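Local coordinates for uncharacterized protein (Legionella pneumophila subsp. pneumophila str. Philadelphia 1, PDB 4RD8) that is of unknown function, an all-helical protein of the DUF5636 family from a pathogenic bacterium, at residues F27-L38 against T178-K186; I79-F88 against A132-K143. The protein carries 3 engineered substitutions. One frame throughout, in Å; residues are numbered along the deposited sequence.

Contact 1 of 2, residues F27-L38 against T178-K186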
# COMPACT_ATOMS: atom_id res chain seq x y z
N PHE A 27 -6.73 -4.83 -16.64
CA PHE A 27 -6.91 -4.48 -15.24
C PHE A 27 -6.88 -5.73 -14.37
O PHE A 27 -6.22 -5.76 -13.33
CB PHE A 27 -8.23 -3.74 -15.03
CG PHE A 27 -8.54 -3.47 -13.58
CD1 PHE A 27 -7.82 -2.51 -12.87
CD2 PHE A 27 -9.55 -4.15 -12.93
CE1 PHE A 27 -8.11 -2.24 -11.54
CE2 PHE A 27 -9.85 -3.90 -11.60
CZ PHE A 27 -9.13 -2.94 -10.90
N ILE A 28 -7.60 -6.76 -14.81
CA ILE A 28 -7.69 -8.01 -14.06
C ILE A 28 -6.30 -8.62 -13.92
O ILE A 28 -5.94 -9.11 -12.86
CB ILE A 28 -8.64 -9.02 -14.75
CG1 ILE A 28 -10.08 -8.51 -14.71
CG2 ILE A 28 -8.55 -10.39 -14.09
CD1 ILE A 28 -11.05 -9.26 -15.63
N GLN A 29 -5.52 -8.57 -15.00
CA GLN A 29 -4.16 -9.11 -14.99
C GLN A 29 -3.28 -8.34 -13.99
O GLN A 29 -2.53 -8.95 -13.23
CB GLN A 29 -3.54 -9.06 -16.38
CG GLN A 29 -2.07 -9.49 -16.44
CD GLN A 29 -1.85 -10.96 -16.10
OE1 GLN A 29 -2.79 -11.74 -15.96
NE2 GLN A 29 -0.58 -11.35 -15.96
N LEU A 30 -3.41 -7.02 -13.98
CA LEU A 30 -2.63 -6.19 -13.06
C LEU A 30 -2.96 -6.53 -11.60
O LEU A 30 -2.06 -6.66 -10.77
CB LEU A 30 -2.85 -4.70 -13.35
CG LEU A 30 -2.28 -4.20 -14.69
CD1 LEU A 30 -2.68 -2.75 -14.91
CD2 LEU A 30 -0.77 -4.35 -14.76
N CYS A 31 -4.25 -6.68 -11.30
CA CYS A 31 -4.66 -7.03 -9.94
C CYS A 31 -4.17 -8.42 -9.54
O CYS A 31 -3.79 -8.64 -8.39
CB CYS A 31 -6.19 -6.98 -9.79
SG CYS A 31 -6.88 -5.32 -9.89
N THR A 32 -4.21 -9.34 -10.49
CA THR A 32 -3.79 -10.71 -10.24
C THR A 32 -2.31 -10.74 -9.90
O THR A 32 -1.89 -11.44 -8.98
CB THR A 32 -4.09 -11.59 -11.45
OG1 THR A 32 -5.50 -11.58 -11.69
CG2 THR A 32 -3.62 -13.02 -11.21
N LYS A 33 -1.51 -9.95 -10.62
CA LYS A 33 -0.08 -9.87 -10.35
C LYS A 33 0.19 -9.31 -8.95
O LYS A 33 1.04 -9.83 -8.22
CB LYS A 33 0.62 -9.04 -11.44
CG LYS A 33 0.56 -9.67 -12.83
CD LYS A 33 1.36 -10.95 -12.90
CE LYS A 33 2.86 -10.69 -12.93
NZ LYS A 33 3.31 -10.18 -14.25
N ILE A 34 -0.55 -8.26 -8.58
CA ILE A 34 -0.42 -7.67 -7.24
C ILE A 34 -0.78 -8.67 -6.16
O ILE A 34 -0.06 -8.82 -5.17
CB ILE A 34 -1.28 -6.40 -7.11
CG1 ILE A 34 -0.67 -5.29 -7.97
CG2 ILE A 34 -1.39 -5.95 -5.66
CD1 ILE A 34 -1.51 -4.03 -8.03
N GLU A 35 -1.89 -9.39 -6.36
CA GLU A 35 -2.34 -10.37 -5.38
C GLU A 35 -1.29 -11.45 -5.21
O GLU A 35 -0.98 -11.86 -4.10
CB GLU A 35 -3.67 -11.00 -5.83
CG GLU A 35 -4.35 -11.83 -4.77
CD GLU A 35 -5.46 -12.69 -5.34
OE1 GLU A 35 -5.27 -13.22 -6.46
OE2 GLU A 35 -6.52 -12.83 -4.68
N ASN A 36 -0.72 -11.90 -6.33
CA ASN A 36 0.27 -12.97 -6.29
C ASN A 36 1.58 -12.53 -5.65
O ASN A 36 2.29 -13.34 -5.07
CB ASN A 36 0.51 -13.51 -7.70
CG ASN A 36 -0.62 -14.38 -8.20
OD1 ASN A 36 -1.42 -14.89 -7.41
ND2 ASN A 36 -0.69 -14.57 -9.52
N TYR A 37 1.89 -11.24 -5.78
CA TYR A 37 3.09 -10.66 -5.19
C TYR A 37 2.94 -10.54 -3.67
O TYR A 37 3.77 -11.03 -2.91
CB TYR A 37 3.40 -9.30 -5.84
CG TYR A 37 4.42 -8.47 -5.08
CD1 TYR A 37 5.75 -8.87 -4.99
CD2 TYR A 37 4.04 -7.29 -4.45
CE1 TYR A 37 6.68 -8.11 -4.29
CE2 TYR A 37 4.96 -6.53 -3.74
CZ TYR A 37 6.27 -6.94 -3.67
OH TYR A 37 7.18 -6.19 -2.96
N LEU A 38 1.85 -9.92 -3.23
CA LEU A 38 1.63 -9.73 -1.79
C LEU A 38 1.47 -11.03 -1.00
O LEU A 38 1.74 -11.06 0.21
CB LEU A 38 0.42 -8.81 -1.55
CG LEU A 38 0.58 -7.39 -2.11
CD1 LEU A 38 -0.69 -6.59 -1.90
CD2 LEU A 38 1.78 -6.67 -1.47
N THR A 178 -14.62 -6.29 -1.54
CA THR A 178 -14.33 -5.41 -2.67
C THR A 178 -12.96 -5.77 -3.22
O THR A 178 -12.20 -6.50 -2.57
CB THR A 178 -14.32 -3.93 -2.27
OG1 THR A 178 -13.27 -3.68 -1.33
CG2 THR A 178 -15.66 -3.54 -1.64
N CYS A 179 -12.63 -5.26 -4.40
CA CYS A 179 -11.30 -5.50 -4.96
C CYS A 179 -10.24 -4.89 -4.05
O CYS A 179 -9.14 -5.45 -3.89
CB CYS A 179 -11.20 -4.89 -6.37
SG CYS A 179 -9.82 -5.53 -7.37
N TRP A 180 -10.55 -3.75 -3.46
CA TRP A 180 -9.68 -3.16 -2.44
C TRP A 180 -9.41 -4.19 -1.34
O TRP A 180 -8.25 -4.47 -1.02
CB TRP A 180 -10.34 -1.91 -1.85
CG TRP A 180 -9.67 -1.36 -0.62
CD1 TRP A 180 -9.82 -1.79 0.67
CD2 TRP A 180 -8.80 -0.22 -0.56
NE1 TRP A 180 -9.07 -1.02 1.52
CE2 TRP A 180 -8.43 -0.05 0.79
CE3 TRP A 180 -8.28 0.65 -1.52
CZ2 TRP A 180 -7.57 0.97 1.21
CZ3 TRP A 180 -7.43 1.66 -1.11
CH2 TRP A 180 -7.08 1.82 0.24
N ASP A 181 -10.47 -4.77 -0.78
CA ASP A 181 -10.33 -5.84 0.22
C ASP A 181 -9.45 -7.01 -0.24
O ASP A 181 -8.56 -7.46 0.48
CB ASP A 181 -11.70 -6.41 0.58
CG ASP A 181 -12.59 -5.42 1.32
OD1 ASP A 181 -12.08 -4.39 1.82
OD2 ASP A 181 -13.80 -5.71 1.43
N VAL A 182 -9.73 -7.53 -1.44
CA VAL A 182 -9.06 -8.74 -1.92
C VAL A 182 -7.56 -8.53 -2.11
O VAL A 182 -6.75 -9.46 -1.92
CB VAL A 182 -9.71 -9.25 -3.23
CG1 VAL A 182 -8.90 -10.35 -3.86
CG2 VAL A 182 -11.12 -9.75 -2.94
N LEU A 183 -7.19 -7.30 -2.45
CA LEU A 183 -5.79 -6.99 -2.71
C LEU A 183 -5.01 -6.60 -1.46
O LEU A 183 -3.94 -7.13 -1.22
CB LEU A 183 -5.66 -5.87 -3.75
CG LEU A 183 -6.13 -6.28 -5.15
CD1 LEU A 183 -5.78 -5.18 -6.14
CD2 LEU A 183 -5.52 -7.62 -5.56
N ILE A 184 -5.56 -5.68 -0.67
CA ILE A 184 -4.77 -5.05 0.38
C ILE A 184 -5.49 -4.90 1.70
O ILE A 184 -4.98 -4.26 2.62
CB ILE A 184 -4.26 -3.65 -0.06
CG1 ILE A 184 -5.46 -2.74 -0.38
CG2 ILE A 184 -3.28 -3.77 -1.24
CD1 ILE A 184 -5.10 -1.31 -0.67
N ASP A 185 -6.70 -5.46 1.82
CA ASP A 185 -7.42 -5.36 3.09
C ASP A 185 -8.07 -6.70 3.44
O ASP A 185 -9.18 -6.75 3.99
CB ASP A 185 -8.47 -4.23 3.02
CG ASP A 185 -8.49 -3.37 4.27
OD1 ASP A 185 -7.69 -3.62 5.19
OD2 ASP A 185 -9.30 -2.42 4.32
N LYS A 186 -7.36 -7.79 3.14
CA LYS A 186 -7.90 -9.15 3.30
C LYS A 186 -7.56 -9.71 4.68
O LYS A 186 -6.68 -10.57 4.82
CB LYS A 186 -7.37 -10.09 2.21
CG LYS A 186 -8.23 -11.33 1.96
CD LYS A 186 -9.63 -10.93 1.47
CE LYS A 186 -10.50 -12.15 1.14
NZ LYS A 186 -10.95 -12.90 2.34
O HOH W 1 -6.72 -12.11 -2.19
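E35 and V182 are joined through one water, which donates to E35 OE2 at 2.6 Å and to V182 O at 2.7 Å. V182 O is a carbonyl of the short helix 179-184, and the water gives it a donor. A long acidic residue suits the place: CG stands anti to the backbone N (chi1 -169°) and the chain stays extended beyond it, carrying the carboxylate across to V182. There OE2 also touches V182 CG1, the two side chains crossing obliquely.

The rest of the joint is apolar and centres on L183, whose branched end spreads both methyls against helix 27-38. CD1 lies on C31 SG, whereas CD2 reaches C31 O at 3.5 Å and also rests on E35 CB. Farther along, L38 CD1 sits 3.4 Å from L183 O and beside I184 CG2; L183 O is buried here without a polar partner in the model, a probable small cost of the close packing.

At the other end the two compact cysteines meet with C31 SG and C179 SG 3.9 Å apart, well beyond disulfide length. The backbones stand farther apart here than at E35 and L183, and the two thiols meet between them. C31 SG lies over one face of the F27 ring, toward its rim, one turn along the same helix. C179 SG approaches that ring obliquely, 5.5 Å from its centroid, in a sulfur-aromatic contact.

The start of helix 179-184 is fixed by T178 and D181: D181 N donates to T178 OG1, and T178 N donates back to D181 OD2. The arrangement is thus a short helix, started by a capping box, packed at 36° to the longer helix 27-38 in the interior of an all-helical fold.

Contact 2 of 2, residues I79-F88 against A132-K143. Unlike the reference sequence in segment 132-143: R142 (reference Gln).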
# COMPACT_ATOMS: atom_id res chain seq x y z
N ILE A 79 7.79 7.76 1.85
CA ILE A 79 6.58 7.11 1.36
C ILE A 79 5.87 7.99 0.32
O ILE A 79 5.48 7.50 -0.75
CB ILE A 79 5.63 6.74 2.54
CG1 ILE A 79 6.22 5.55 3.32
CG2 ILE A 79 4.23 6.45 2.03
CD1 ILE A 79 5.62 5.35 4.72
N GLN A 80 5.72 9.28 0.62
CA GLN A 80 5.06 10.19 -0.32
C GLN A 80 5.81 10.31 -1.65
O GLN A 80 5.18 10.40 -2.71
CB GLN A 80 4.86 11.59 0.28
CG GLN A 80 4.07 12.50 -0.66
CD GLN A 80 2.69 11.93 -1.00
OE1 GLN A 80 1.82 11.85 -0.14
NE2 GLN A 80 2.51 11.50 -2.26
N GLU A 81 7.14 10.33 -1.61
CA GLU A 81 7.91 10.43 -2.85
C GLU A 81 7.68 9.21 -3.75
O GLU A 81 7.51 9.35 -4.96
CB GLU A 81 9.40 10.64 -2.55
CG GLU A 81 9.69 11.99 -1.89
CD GLU A 81 11.09 12.09 -1.33
OE1 GLU A 81 11.95 11.24 -1.65
OE2 GLU A 81 11.34 13.06 -0.57
N ILE A 82 7.68 8.02 -3.15
CA ILE A 82 7.42 6.80 -3.91
C ILE A 82 6.03 6.84 -4.52
O ILE A 82 5.83 6.51 -5.69
CB ILE A 82 7.58 5.55 -3.01
CG1 ILE A 82 9.05 5.41 -2.61
CG2 ILE A 82 7.09 4.30 -3.74
CD1 ILE A 82 9.29 4.42 -1.47
N LEU A 83 5.05 7.28 -3.73
CA LEU A 83 3.67 7.36 -4.20
C LEU A 83 3.53 8.38 -5.30
O LEU A 83 2.85 8.13 -6.29
CB LEU A 83 2.72 7.71 -3.05
CG LEU A 83 2.55 6.61 -2.00
CD1 LEU A 83 1.64 7.13 -0.89
CD2 LEU A 83 1.97 5.35 -2.65
N THR A 84 4.15 9.54 -5.14
CA THR A 84 4.09 10.58 -6.16
C THR A 84 4.64 10.10 -7.50
O THR A 84 4.05 10.37 -8.55
CB THR A 84 4.83 11.83 -5.70
OG1 THR A 84 4.21 12.31 -4.50
CG2 THR A 84 4.75 12.91 -6.78
N GLU A 85 5.76 9.38 -7.46
CA GLU A 85 6.36 8.79 -8.66
C GLU A 85 5.39 7.90 -9.42
O GLU A 85 5.49 7.77 -10.65
CB GLU A 85 7.59 7.95 -8.29
CG GLU A 85 8.86 8.71 -8.08
CD GLU A 85 10.06 7.78 -7.97
OE1 GLU A 85 10.04 6.70 -8.62
OE2 GLU A 85 11.01 8.13 -7.24
N ALA A 86 4.46 7.29 -8.68
CA ALA A 86 3.48 6.37 -9.26
C ALA A 86 2.18 7.06 -9.65
O ALA A 86 1.21 6.39 -10.03
CB ALA A 86 3.18 5.23 -8.29
N GLY A 87 2.14 8.39 -9.55
CA GLY A 87 0.96 9.12 -9.98
C GLY A 87 -0.06 9.44 -8.91
O GLY A 87 -1.13 9.97 -9.20
N PHE A 88 0.26 9.13 -7.65
CA PHE A 88 -0.63 9.51 -6.56
C PHE A 88 -0.60 11.03 -6.34
O PHE A 88 0.36 11.71 -6.73
CB PHE A 88 -0.24 8.80 -5.26
CG PHE A 88 -0.57 7.33 -5.25
CD1 PHE A 88 0.19 6.43 -5.98
CD2 PHE A 88 -1.64 6.85 -4.51
CE1 PHE A 88 -0.11 5.07 -5.97
CE2 PHE A 88 -1.95 5.50 -4.49
CZ PHE A 88 -1.17 4.61 -5.22
N ALA A 132 -0.38 2.64 2.79
CA ALA A 132 0.62 3.41 2.06
C ALA A 132 1.85 2.57 1.79
O ALA A 132 2.42 2.60 0.70
CB ALA A 132 0.99 4.68 2.83
N ILE A 133 2.27 1.80 2.80
CA ILE A 133 3.42 0.91 2.66
C ILE A 133 3.17 -0.22 1.65
O ILE A 133 4.05 -0.53 0.85
CB ILE A 133 3.90 0.36 4.02
CG1 ILE A 133 4.47 1.50 4.86
CG2 ILE A 133 4.96 -0.71 3.82
CD1 ILE A 133 4.81 1.12 6.29
N GLN A 134 1.97 -0.82 1.66
CA GLN A 134 1.62 -1.83 0.65
C GLN A 134 1.84 -1.28 -0.74
O GLN A 134 2.47 -1.93 -1.58
CB GLN A 134 0.17 -2.29 0.80
CG GLN A 134 -0.04 -3.27 1.94
CD GLN A 134 -1.51 -3.37 2.33
OE1 GLN A 134 -2.23 -2.37 2.32
NE2 GLN A 134 -1.95 -4.58 2.65
N TRP A 135 1.33 -0.08 -0.98
CA TRP A 135 1.49 0.55 -2.28
C TRP A 135 2.95 0.86 -2.60
O TRP A 135 3.39 0.63 -3.73
CB TRP A 135 0.54 1.75 -2.45
CG TRP A 135 -0.81 1.20 -2.76
CD1 TRP A 135 -1.84 0.99 -1.88
CD2 TRP A 135 -1.24 0.67 -4.03
NE1 TRP A 135 -2.90 0.40 -2.54
CE2 TRP A 135 -2.55 0.19 -3.85
CE3 TRP A 135 -0.65 0.58 -5.29
CZ2 TRP A 135 -3.29 -0.37 -4.90
CZ3 TRP A 135 -1.38 0.02 -6.33
CH2 TRP A 135 -2.68 -0.46 -6.12
N CYS A 136 3.72 1.32 -1.62
CA CYS A 136 5.15 1.51 -1.86
C CYS A 136 5.84 0.20 -2.26
O CYS A 136 6.72 0.22 -3.10
CB CYS A 136 5.87 2.12 -0.64
SG CYS A 136 5.39 3.82 -0.31
N LEU A 137 5.44 -0.92 -1.65
CA LEU A 137 6.07 -2.20 -1.99
C LEU A 137 5.75 -2.59 -3.44
O LEU A 137 6.62 -3.03 -4.19
CB LEU A 137 5.61 -3.30 -1.02
CG LEU A 137 6.02 -3.08 0.45
CD1 LEU A 137 5.38 -4.14 1.34
CD2 LEU A 137 7.55 -3.10 0.61
N ILE A 138 4.49 -2.42 -3.82
CA ILE A 138 4.04 -2.64 -5.20
C ILE A 138 4.80 -1.77 -6.19
O ILE A 138 5.28 -2.26 -7.22
CB ILE A 138 2.53 -2.36 -5.31
CG1 ILE A 138 1.76 -3.50 -4.66
CG2 ILE A 138 2.10 -2.22 -6.77
CD1 ILE A 138 0.39 -3.07 -4.20
N ILE A 139 4.93 -0.48 -5.88
CA ILE A 139 5.66 0.45 -6.75
C ILE A 139 7.14 0.10 -6.84
O ILE A 139 7.69 0.06 -7.93
CB ILE A 139 5.48 1.91 -6.28
CG1 ILE A 139 4.00 2.29 -6.36
CG2 ILE A 139 6.35 2.87 -7.11
CD1 ILE A 139 3.60 3.41 -5.37
N LEU A 140 7.79 -0.14 -5.71
CA LEU A 140 9.19 -0.57 -5.72
C LEU A 140 9.40 -1.87 -6.49
O LEU A 140 10.40 -2.03 -7.18
CB LEU A 140 9.74 -0.70 -4.29
CG LEU A 140 9.85 0.60 -3.49
CD1 LEU A 140 10.17 0.30 -2.03
CD2 LEU A 140 10.93 1.51 -4.07
N LYS A 141 8.46 -2.81 -6.37
CA LYS A 141 8.58 -4.06 -7.12
C LYS A 141 8.58 -3.76 -8.62
O LYS A 141 9.43 -4.26 -9.36
CB LYS A 141 7.44 -5.02 -6.77
CG LYS A 141 7.47 -6.35 -7.53
CD LYS A 141 8.74 -7.12 -7.31
CE LYS A 141 8.63 -8.52 -7.92
NZ LYS A 141 9.83 -9.34 -7.63
N ARG A 142 7.64 -2.92 -9.07
CA ARG A 142 7.55 -2.59 -10.50
C ARG A 142 8.80 -1.87 -11.00
O ARG A 142 9.25 -2.10 -12.13
CB ARG A 142 6.27 -1.79 -10.79
CG ARG A 142 6.03 -1.51 -12.28
CD ARG A 142 6.70 -0.22 -12.69
NE ARG A 142 6.77 -0.02 -14.14
CZ ARG A 142 7.87 -0.16 -14.88
NH1 ARG A 142 9.02 -0.55 -14.33
NH2 ARG A 142 7.81 0.07 -16.18
N LYS A 143 9.36 -0.99 -10.18
CA LYS A 143 10.60 -0.31 -10.55
C LYS A 143 11.75 -1.30 -10.71
O LYS A 143 12.62 -1.13 -11.56
CB LYS A 143 10.96 0.79 -9.55
CG LYS A 143 9.94 1.93 -9.49
CD LYS A 143 10.37 2.99 -8.48
CE LYS A 143 11.62 3.72 -8.95
NZ LYS A 143 12.25 4.50 -7.84
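I82 and C136 mark the closest backbone approach of two helices that cross at 56°, an interhelical packing in an all-helical fold. The first helix ends in a Schellman motif: F88 N bonds to L83 O and G87 N to T84 O, with G87 at phi 95°, a backbone shape that glycine adopts without strain.

Aliphatic and sulfur contacts make up most of the interface. C136 SG packs against I79, 3.7 Å from its CG2, and I82 also packs on this sulfur; a thiol is small enough to let the helices come near. I79 CG2 continues onto A132 CB, where a lone methyl leaves room for the branched neighbour, and I79 CD1 reaches I133 CG1. I139 divides its branches between two tasks. With CG1 anti to the carbonyl carbon (chi1 -62°), CG2 meets I82 CG2 at 3.7 Å, while CD1 reaches the residues at the Schellman turn. There it presses on A86 CB at 3.5 Å, tighter than usual for two carbons, and on L83 CD2, the L83 and I139 side chains crossing at about a right angle.

Aromatic contacts close the side nearest the Schellman turn. L83 CD2 lies over the centre of the F88 ring and also touches W135 CB. The edge of F88 turns to the indole, CZ being 4.1 Å from W135 CE3, with the F88 ring and the indole five-membered ring inclined at 58°. Y162, from helix 157-162, meets both aromatic rings.

Charge appears at the exposed margin, where long side chains can reach each other past the apolar core. The extended E85 and the bent K143 cross at about a right angle to form a salt bridge with a weak hydrogen bond, K143 NZ to E85 OE1 at 3.2 Å.

Overall arrangement
The centres of the two contacts lie about 15 Å apart in a single all-helical chain. Their segments follow the order 27-38, 79-88, 132-143 and 178-186, so contact 1 brings together the outer pair and contact 2 the inner pair. Helix 130-144 links them: I138 CD1 packs on I34 CG2 of helix 25-38, while Q134 NE2 probably hydrogen-bonds to I184 O of segment 178-186, 3.0 Å away. W135 adds a packing contact with I184. Early and late parts of the sequence are thereby gathered around this helix into one continuous buried core, and all four segments belong to the DUF5636 region of the protein.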